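Local coordinates for protein cytosolic phospholipase A2 delta (Homo sapiens, PDB 5IZ5) that hydrolyses glycerophospholipids at the sn-2 position in a calcium-dependent reaction, with a preference for linoleic acid there, releasing a fatty acid and a lysophospholipid, at residues 166-171 / 191-196; 246-249 / 254-257; 259-264 / 269-274. The protein carries 3 engineered substitutions. One frame throughout, in Å; residues are numbered along the deposited sequence.

Interaction 1: residues 166-171 / 191-196; sequences SCLDVH and LVLKGS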
loop_
_atom_site.group_PDB
_atom_site.type_symbol
_atom_site.label_atom_id
_atom_site.label_comp_id
_atom_site.label_asym_id
_atom_site.label_seq_id
_atom_site.Cartn_x
_atom_site.Cartn_y
_atom_site.Cartn_z
ATOM N N SER B 166 -16.831 -14.449 -15.748
ATOM C CA SER B 166 -18.243 -14.752 -15.909
ATOM C C SER B 166 -18.970 -14.527 -14.592
ATOM O O SER B 166 -18.380 -14.592 -13.511
ATOM C CB SER B 166 -18.429 -16.190 -16.378
ATOM O OG SER B 166 -17.827 -16.383 -17.647
ATOM N N CYS B 167 -20.257 -14.229 -14.702
ATOM C CA CYS B 167 -21.093 -13.914 -13.560
ATOM C C CYS B 167 -22.313 -14.849 -13.614
ATOM O O CYS B 167 -22.935 -14.998 -14.666
ATOM C CB CYS B 167 -21.546 -12.443 -13.637
ATOM S SG CYS B 167 -20.385 -11.032 -13.393
ATOM N N LEU B 168 -22.647 -15.507 -12.502
ATOM C CA LEU B 168 -23.816 -16.398 -12.469
ATOM C C LEU B 168 -24.781 -16.042 -11.349
ATOM O O LEU B 168 -24.397 -15.986 -10.179
ATOM C CB LEU B 168 -23.358 -17.861 -12.466
ATOM C CG LEU B 168 -23.747 -19.013 -11.520
ATOM C CD1 LEU B 168 -25.005 -18.858 -10.682
ATOM C CD2 LEU B 168 -23.838 -20.278 -12.371
ATOM N N ASP B 169 -26.035 -15.792 -11.727
ATOM C CA ASP B 169 -27.077 -15.399 -10.778
ATOM C C ASP B 169 -28.033 -16.551 -10.492
ATOM O O ASP B 169 -28.497 -17.215 -11.418
ATOM C CB ASP B 169 -27.879 -14.214 -11.325
ATOM C CG ASP B 169 -27.195 -12.879 -11.091
ATOM O OD1 ASP B 169 -26.421 -12.752 -10.119
ATOM O OD2 ASP B 169 -27.450 -11.948 -11.881
ATOM N N VAL B 170 -28.334 -16.766 -9.213
ATOM C CA VAL B 170 -29.269 -17.802 -8.791
ATOM C C VAL B 170 -30.434 -17.159 -8.038
ATOM O O VAL B 170 -30.232 -16.546 -6.991
ATOM C CB VAL B 170 -28.592 -18.832 -7.869
ATOM C CG1 VAL B 170 -29.540 -19.977 -7.564
ATOM C CG2 VAL B 170 -27.316 -19.368 -8.495
ATOM N N HIS B 171 -31.644 -17.299 -8.580
ATOM C CA HIS B 171 -32.855 -16.733 -7.972
ATOM C C HIS B 171 -33.767 -17.836 -7.462
ATOM O O HIS B 171 -33.750 -18.948 -7.977
ATOM C CB HIS B 171 -33.591 -15.843 -8.974
ATOM C CG HIS B 171 -32.812 -14.628 -9.367
ATOM N ND1 HIS B 171 -32.784 -13.483 -8.598
ATOM C CD2 HIS B 171 -32.005 -14.389 -10.428
ATOM C CE1 HIS B 171 -32.006 -12.587 -9.177
ATOM N NE2 HIS B 171 -31.521 -13.111 -10.289
ATOM N N LEU B 191 -25.108 -23.409 -1.878
ATOM C CA LEU B 191 -24.633 -23.301 -3.259
ATOM C C LEU B 191 -23.111 -23.270 -3.285
ATOM O O LEU B 191 -22.487 -22.474 -2.577
ATOM C CB LEU B 191 -25.163 -22.028 -3.911
ATOM C CG LEU B 191 -26.677 -21.867 -3.978
ATOM C CD1 LEU B 191 -27.032 -20.462 -4.430
ATOM C CD2 LEU B 191 -27.294 -22.901 -4.909
ATOM N N VAL B 192 -22.516 -24.134 -4.100
ATOM C CA VAL B 192 -21.067 -24.220 -4.206
ATOM C C VAL B 192 -20.651 -24.086 -5.658
ATOM O O VAL B 192 -21.199 -24.765 -6.531
ATOM C CB VAL B 192 -20.536 -25.561 -3.670
ATOM C CG1 VAL B 192 -19.014 -25.569 -3.649
ATOM C CG2 VAL B 192 -21.079 -25.833 -2.274
ATOM N N LEU B 193 -19.677 -23.211 -5.906
ATOM C CA LEU B 193 -19.103 -23.030 -7.230
ATOM C C LEU B 193 -17.593 -22.945 -7.074
ATOM O O LEU B 193 -17.033 -21.858 -6.871
ATOM C CB LEU B 193 -19.695 -21.780 -7.894
ATOM C CG LEU B 193 -19.227 -21.308 -9.280
ATOM C CD1 LEU B 193 -18.574 -22.387 -10.124
ATOM C CD2 LEU B 193 -20.374 -20.651 -10.038
ATOM N N LYS B 194 -16.943 -24.105 -7.156
ATOM C CA LYS B 194 -15.499 -24.200 -6.973
ATOM C C LYS B 194 -14.756 -23.342 -7.991
ATOM O O LYS B 194 -15.012 -23.430 -9.187
ATOM C CB LYS B 194 -15.006 -25.639 -7.123
ATOM C CG LYS B 194 -14.839 -26.435 -5.846
ATOM C CD LYS B 194 -13.915 -27.613 -6.147
ATOM C CE LYS B 194 -12.798 -27.751 -5.122
ATOM N NZ LYS B 194 -11.664 -28.565 -5.641
ATOM N N GLY B 195 -13.818 -22.538 -7.505
ATOM C CA GLY B 195 -13.047 -21.640 -8.353
ATOM C C GLY B 195 -13.597 -20.227 -8.415
ATOM O O GLY B 195 -12.932 -19.336 -8.932
ATOM N N SER B 196 -14.799 -20.009 -7.888
ATOM C CA SER B 196 -15.381 -18.673 -7.830
ATOM C C SER B 196 -14.803 -17.895 -6.664
ATOM O O SER B 196 -14.229 -18.478 -5.750
ATOM C CB SER B 196 -16.900 -18.752 -7.676
ATOM O OG SER B 196 -17.264 -19.276 -6.410
#
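Val170 and Leu191 meet tip to tip across the space between two strands, while one step further along Leu168 and Leu193 pass each other at a slant. In the first pair the methyl CD1 of Leu191 meets the branched end of the valine, 4.0 Å from Val170 CG1 and only slightly farther from its CB. Val170 offers CG1 because this methyl stands anti to the backbone N (chi1 -174°). In the second pair a single methyl again does the touching: Leu193 CD2 lies 4.0 Å from Leu168 CG and 4.2 Å from Leu168 CD2, so it rests against the fork of the opposing leucine. The alpha carbons of these partners stay far apart, 9.1 Å from Val170 CA to Leu191 CA, the spacing of strands in two facing sheets. This is the core of a beta sandwich, consistent with a second C2-type domain. Leu273 adds to it beside Leu168 and Val170, and Phe211 beside Leu191. On the opposite side of strand 160-172, Cys167 forms a disulfide with Cys278 and Asp169 pairs with Arg212. After Leu193 the chain leaves its strand in a type II turn whose third residue, Gly195, has backbone angles that would press a side chain against the preceding carbonyl. The oxygen of Leu193 accepts from both Ser196 N and Ser196 OG; Ser196 OG lies in the carbonyl plane, 2.6 Å from Leu193 O. Between these two segments, then, the contact is wholly apolar, dispersion and exclusion of water; polar groups bond within the sheets, at the turn or on the outer side.

Interaction 2: residues 246-249 / 254-257; sequences VPLR and GKEV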
loop_
_atom_site.group_PDB
_atom_site.type_symbol
_atom_site.label_atom_id
_atom_site.label_comp_id
_atom_site.label_asym_id
_atom_site.label_seq_id
_atom_site.Cartn_x
_atom_site.Cartn_y
_atom_site.Cartn_z
ATOM N N VAL B 246 -24.964 -28.245 -11.970
ATOM C CA VAL B 246 -25.051 -27.657 -13.293
ATOM C C VAL B 246 -23.625 -27.393 -13.781
ATOM O O VAL B 246 -22.909 -26.584 -13.183
ATOM C CB VAL B 246 -25.841 -26.342 -13.260
ATOM C CG1 VAL B 246 -25.868 -25.697 -14.640
ATOM C CG2 VAL B 246 -27.256 -26.596 -12.768
ATOM N N PRO B 247 -23.197 -28.085 -14.856
ATOM C CA PRO B 247 -21.819 -27.915 -15.314
ATOM C C PRO B 247 -21.581 -26.528 -15.891
ATOM O O PRO B 247 -22.497 -25.913 -16.443
ATOM C CB PRO B 247 -21.666 -28.984 -16.399
ATOM C CG PRO B 247 -23.044 -29.212 -16.900
ATOM C CD PRO B 247 -23.961 -28.996 -15.729
ATOM N N LEU B 248 -20.360 -26.039 -15.726
ATOM C CA LEU B 248 -19.965 -24.737 -16.235
ATOM C C LEU B 248 -18.711 -24.945 -17.088
ATOM O O LEU B 248 -17.611 -25.123 -16.567
ATOM C CB LEU B 248 -19.723 -23.773 -15.070
ATOM C CG LEU B 248 -20.946 -23.497 -14.180
ATOM C CD1 LEU B 248 -20.546 -22.810 -12.880
ATOM C CD2 LEU B 248 -21.987 -22.671 -14.916
ATOM N N ARG B 249 -18.900 -24.958 -18.404
ATOM C CA ARG B 249 -17.815 -25.257 -19.346
ATOM C C ARG B 249 -17.068 -23.988 -19.739
ATOM O O ARG B 249 -17.657 -22.908 -19.752
ATOM C CB ARG B 249 -18.351 -25.977 -20.593
ATOM C CG ARG B 249 -18.410 -27.498 -20.503
ATOM C CD ARG B 249 -18.766 -28.078 -19.137
ATOM N NE ARG B 249 -18.352 -29.477 -19.045
ATOM C CZ ARG B 249 -18.991 -30.499 -19.616
ATOM N NH1 ARG B 249 -20.098 -30.302 -20.335
ATOM N NH2 ARG B 249 -18.523 -31.732 -19.465
ATOM N N GLY B 254 -23.694 -17.339 -22.480
ATOM C CA GLY B 254 -24.778 -17.282 -21.518
ATOM C C GLY B 254 -25.851 -18.341 -21.722
ATOM O O GLY B 254 -26.103 -18.779 -22.848
ATOM N N LYS B 255 -26.472 -18.753 -20.620
ATOM C CA LYS B 255 -27.520 -19.757 -20.635
ATOM C C LYS B 255 -28.431 -19.547 -19.442
ATOM O O LYS B 255 -28.113 -18.783 -18.529
ATOM C CB LYS B 255 -26.902 -21.139 -20.539
ATOM C CG LYS B 255 -26.240 -21.401 -19.206
ATOM C CD LYS B 255 -25.628 -22.769 -19.191
ATOM C CE LYS B 255 -25.164 -23.133 -17.816
ATOM N NZ LYS B 255 -24.657 -24.522 -17.850
ATOM N N GLU B 256 -29.541 -20.274 -19.445
ATOM C CA GLU B 256 -30.576 -20.113 -18.438
ATOM C C GLU B 256 -31.167 -21.468 -18.096
ATOM O O GLU B 256 -31.698 -22.150 -18.969
ATOM C CB GLU B 256 -31.654 -19.178 -18.990
ATOM C CG GLU B 256 -32.595 -18.581 -17.942
ATOM C CD GLU B 256 -32.934 -17.114 -18.202
ATOM O OE1 GLU B 256 -32.727 -16.625 -19.333
ATOM O OE2 GLU B 256 -33.408 -16.433 -17.265
ATOM N N VAL B 257 -31.066 -21.853 -16.827
ATOM C CA VAL B 257 -31.560 -23.149 -16.376
ATOM C C VAL B 257 -32.529 -22.957 -15.222
ATOM O O VAL B 257 -32.384 -22.027 -14.423
ATOM C CB VAL B 257 -30.400 -24.074 -15.950
ATOM C CG1 VAL B 257 -30.909 -25.317 -15.233
ATOM C CG2 VAL B 257 -29.584 -24.472 -17.167
#
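The flat group that Lys255 meets is the peptide joining Pro247 to Leu248, and the ammonium comes over neither of its faces. Lys255 NZ instead arrives head-on at the outer end of the carbonyl, donating to Pro247 O at 2.9 Å, with a C=O...N angle of 178°. Flanking this bond are aliphatic groups: Val246 CG1 lies 3.6 Å from Lys255 NZ, the two side chains meeting end to end, and Leu248 CD2 comes within 4.3 Å of Lys255 CE. The lysine starts with CG wedged between its backbone N and carbonyl carbon (chi1 67°) and then runs extended, which carries NZ across the gap. That gap is wide: the axes of 246-248 and 255-257 come no closer than 10.3 Å, because strands 244-248 and 255-263 belong to different sheets and face each other as a beta arch. Strand 244-248 is outermost in its own sheet within the chain; Val246 and Leu248 bond back to Leu223 and Thr221, whereas the Pro247 oxygen is met by the lysine from the other strand. With a methionine in place of Lys255, the Pro247 carbonyl would probably lose its charged donor, leaving only apolar contact to link the two strands. The ammonium joins an edge carbonyl to the facing sheet by a charge-assisted hydrogen bond, while CE, next to the charge, rests against Val246 and Leu248.

Interaction 3: residues 259-264 / 269-274; sequences MDVPAP and VRLQLK
Arg270 wraps its side chain round one carboxylate oxygen of Asp260. Its CB lies 3.4 Å and its CG 3.3 Å from Asp260 OD2. CD then draws off to 4.1 Å from Asp260 OD2 as the chain runs extended to NE, but at the next bond it swings aside (chi4 79°), CZ passing 4.0 Å from Asp260 OD2. There Arg270 NH1 forms a salt bridge with Asp260 OD2 at 3.0 Å, also coming within 3.4 Å of Asp260 OD1, with the carboxylate and guanidinium planes 45° apart. This cross-strand ion pair spans a non-hydrogen-bonded position. The pairs flanking it, Met259 with Leu271 and Val261 with Val269, each exchange two backbone hydrogen bonds; the shortest runs from Val261 N to Val269 O at 2.7 Å. On the other face Val261 CG2 presses tightly on Leu271 CD2, 3.5 Å away. The apolar face turns inward: Met259 and Val261 touch Leu244 of strand 244-248 in the facing sheet, while Leu271 also packs on Val170 and Leu172. Strand 266-277 lies between its hairpin partner 255-263 and strand 160-172; Gln272 bonds through its backbone to His171 of that strand, and Arg270 to Asp173 just beyond its end.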
loop_
_atom_site.group_PDB
_atom_site.type_symbol
_atom_site.label_atom_id
_atom_site.label_comp_id
_atom_site.label_asym_id
_atom_site.label_seq_id
_atom_site.Cartn_x
_atom_site.Cartn_y
_atom_site.Cartn_z
ATOM N N MET B 259 -34.126 -25.500 -12.228
ATOM C CA MET B 259 -34.211 -26.820 -11.631
ATOM C C MET B 259 -34.794 -26.771 -10.238
ATOM O O MET B 259 -34.759 -25.745 -9.545
ATOM C CB MET B 259 -32.861 -27.532 -11.627
ATOM C CG MET B 259 -32.672 -28.497 -12.791
ATOM S SD MET B 259 -31.168 -29.493 -12.685
ATOM C CE MET B 259 -31.077 -30.178 -14.337
ATOM N N ASP B 260 -35.338 -27.914 -9.852
ATOM C CA ASP B 260 -35.998 -28.059 -8.581
ATOM C C ASP B 260 -35.063 -28.808 -7.641
ATOM O O ASP B 260 -34.736 -29.967 -7.877
ATOM C CB ASP B 260 -37.322 -28.795 -8.775
ATOM C CG ASP B 260 -38.280 -28.046 -9.695
ATOM O OD1 ASP B 260 -38.960 -28.703 -10.507
ATOM O OD2 ASP B 260 -38.348 -26.801 -9.623
ATOM N N VAL B 261 -34.620 -28.127 -6.585
ATOM C CA VAL B 261 -33.703 -28.706 -5.612
ATOM C C VAL B 261 -34.564 -29.487 -4.635
ATOM O O VAL B 261 -35.446 -28.907 -4.011
ATOM C CB VAL B 261 -32.908 -27.622 -4.846
ATOM C CG1 VAL B 261 -31.900 -28.250 -3.890
ATOM C CG2 VAL B 261 -32.188 -26.708 -5.815
ATOM N N PRO B 262 -34.312 -30.795 -4.491
ATOM C CA PRO B 262 -35.144 -31.571 -3.585
ATOM C C PRO B 262 -34.901 -31.202 -2.129
ATOM O O PRO B 262 -33.762 -30.912 -1.747
ATOM C CB PRO B 262 -34.693 -33.005 -3.846
ATOM C CG PRO B 262 -33.275 -32.874 -4.255
ATOM C CD PRO B 262 -33.207 -31.598 -5.042
ATOM N N ALA B 263 -35.973 -31.200 -1.338
ATOM C CA ALA B 263 -35.895 -30.950 0.095
ATOM C C ALA B 263 -36.007 -32.267 0.840
ATOM O O ALA B 263 -36.539 -33.235 0.295
ATOM C CB ALA B 263 -37.020 -30.025 0.520
ATOM N N PRO B 264 -35.501 -32.317 2.085
ATOM C CA PRO B 264 -35.795 -33.459 2.944
ATOM C C PRO B 264 -37.260 -33.397 3.389
ATOM O O PRO B 264 -37.696 -32.366 3.910
ATOM C CB PRO B 264 -34.875 -33.253 4.152
ATOM C CG PRO B 264 -34.639 -31.789 4.198
ATOM C CD PRO B 264 -34.717 -31.285 2.787
ATOM N N VAL B 269 -37.672 -27.280 -4.477
ATOM C CA VAL B 269 -37.648 -25.818 -4.430
ATOM C C VAL B 269 -37.067 -25.346 -5.751
ATOM O O VAL B 269 -36.008 -25.817 -6.164
ATOM C CB VAL B 269 -36.792 -25.287 -3.268
ATOM C CG1 VAL B 269 -36.659 -23.771 -3.346
ATOM C CG2 VAL B 269 -37.400 -25.693 -1.934
ATOM N N ARG B 270 -37.759 -24.419 -6.404
ATOM C CA ARG B 270 -37.430 -24.031 -7.770
ATOM C C ARG B 270 -36.412 -22.896 -7.787
ATOM O O ARG B 270 -36.684 -21.816 -7.266
ATOM C CB ARG B 270 -38.702 -23.599 -8.502
ATOM C CG ARG B 270 -38.571 -23.498 -10.016
ATOM C CD ARG B 270 -39.915 -23.156 -10.650
ATOM N NE ARG B 270 -40.006 -23.574 -12.048
ATOM C CZ ARG B 270 -40.251 -24.819 -12.461
ATOM N NH1 ARG B 270 -40.428 -25.810 -11.589
ATOM N NH2 ARG B 270 -40.311 -25.079 -13.764
ATOM N N LEU B 271 -35.243 -23.146 -8.380
ATOM C CA LEU B 271 -34.244 -22.102 -8.579
ATOM C C LEU B 271 -34.042 -21.843 -10.055
ATOM O O LEU B 271 -34.099 -22.759 -10.872
ATOM C CB LEU B 271 -32.899 -22.486 -7.954
ATOM C CG LEU B 271 -32.654 -22.160 -6.489
ATOM C CD1 LEU B 271 -33.914 -21.956 -5.679
ATOM C CD2 LEU B 271 -31.835 -23.256 -5.854
ATOM N N GLN B 272 -33.781 -20.582 -10.374
ATOM C CA GLN B 272 -33.499 -20.169 -11.736
ATOM C C GLN B 272 -32.110 -19.559 -11.801
ATOM O O GLN B 272 -31.786 -18.616 -11.077
ATOM C CB GLN B 272 -34.562 -19.192 -12.227
ATOM C CG GLN B 272 -35.913 -19.865 -12.404
ATOM C CD GLN B 272 -37.017 -18.912 -12.819
ATOM O OE1 GLN B 272 -38.033 -18.769 -12.131
ATOM N NE2 GLN B 272 -36.823 -18.251 -13.946
ATOM N N LEU B 273 -31.261 -20.097 -12.660
ATOM C CA LEU B 273 -29.962 -19.459 -12.788
ATOM C C LEU B 273 -29.567 -19.151 -14.220
ATOM O O LEU B 273 -29.900 -19.887 -15.156
ATOM C CB LEU B 273 -28.850 -20.164 -11.992
ATOM C CG LEU B 273 -28.265 -21.542 -12.223
ATOM C CD1 LEU B 273 -29.306 -22.637 -12.104
ATOM C CD2 LEU B 273 -27.529 -21.620 -13.546
ATOM N N LYS B 274 -28.886 -18.013 -14.368
ATOM C CA LYS B 274 -28.346 -17.599 -15.645
ATOM C C LYS B 274 -26.898 -17.157 -15.508
ATOM O O LYS B 274 -26.581 -16.245 -14.742
ATOM C CB LYS B 274 -29.173 -16.465 -16.256
ATOM C CG LYS B 274 -28.503 -15.817 -17.470
ATOM C CD LYS B 274 -29.413 -15.703 -18.689
ATOM C CE LYS B 274 -28.606 -15.424 -19.951
ATOM N NZ LYS B 274 -29.450 -15.438 -21.177
#

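In the fold
Along the chain the contacts follow one another without interleaving, interaction 1 first, then 2, then 3, all in what is probably a second C2-type domain and away from the annotated sites. Interactions 1 and 2 bridge the two sheets of the sandwich; their centres are about 10 Å apart, and Leu193 CD1 meets Leu248 CD1 at 3.4 Å, so the apolar parts of the two contacts run together. Interaction 3, with its centre about 14 Å from the other two, shares strand 255-263 with interaction 2, and strand 266-277 neighbours strand 160-172 of interaction 1, with a probable hydrogen bond from His171 N to Gln272 O. Interactions 1 and 2 thus hold the two sheets face to face, while interaction 3 pairs neighbouring strands within one of them.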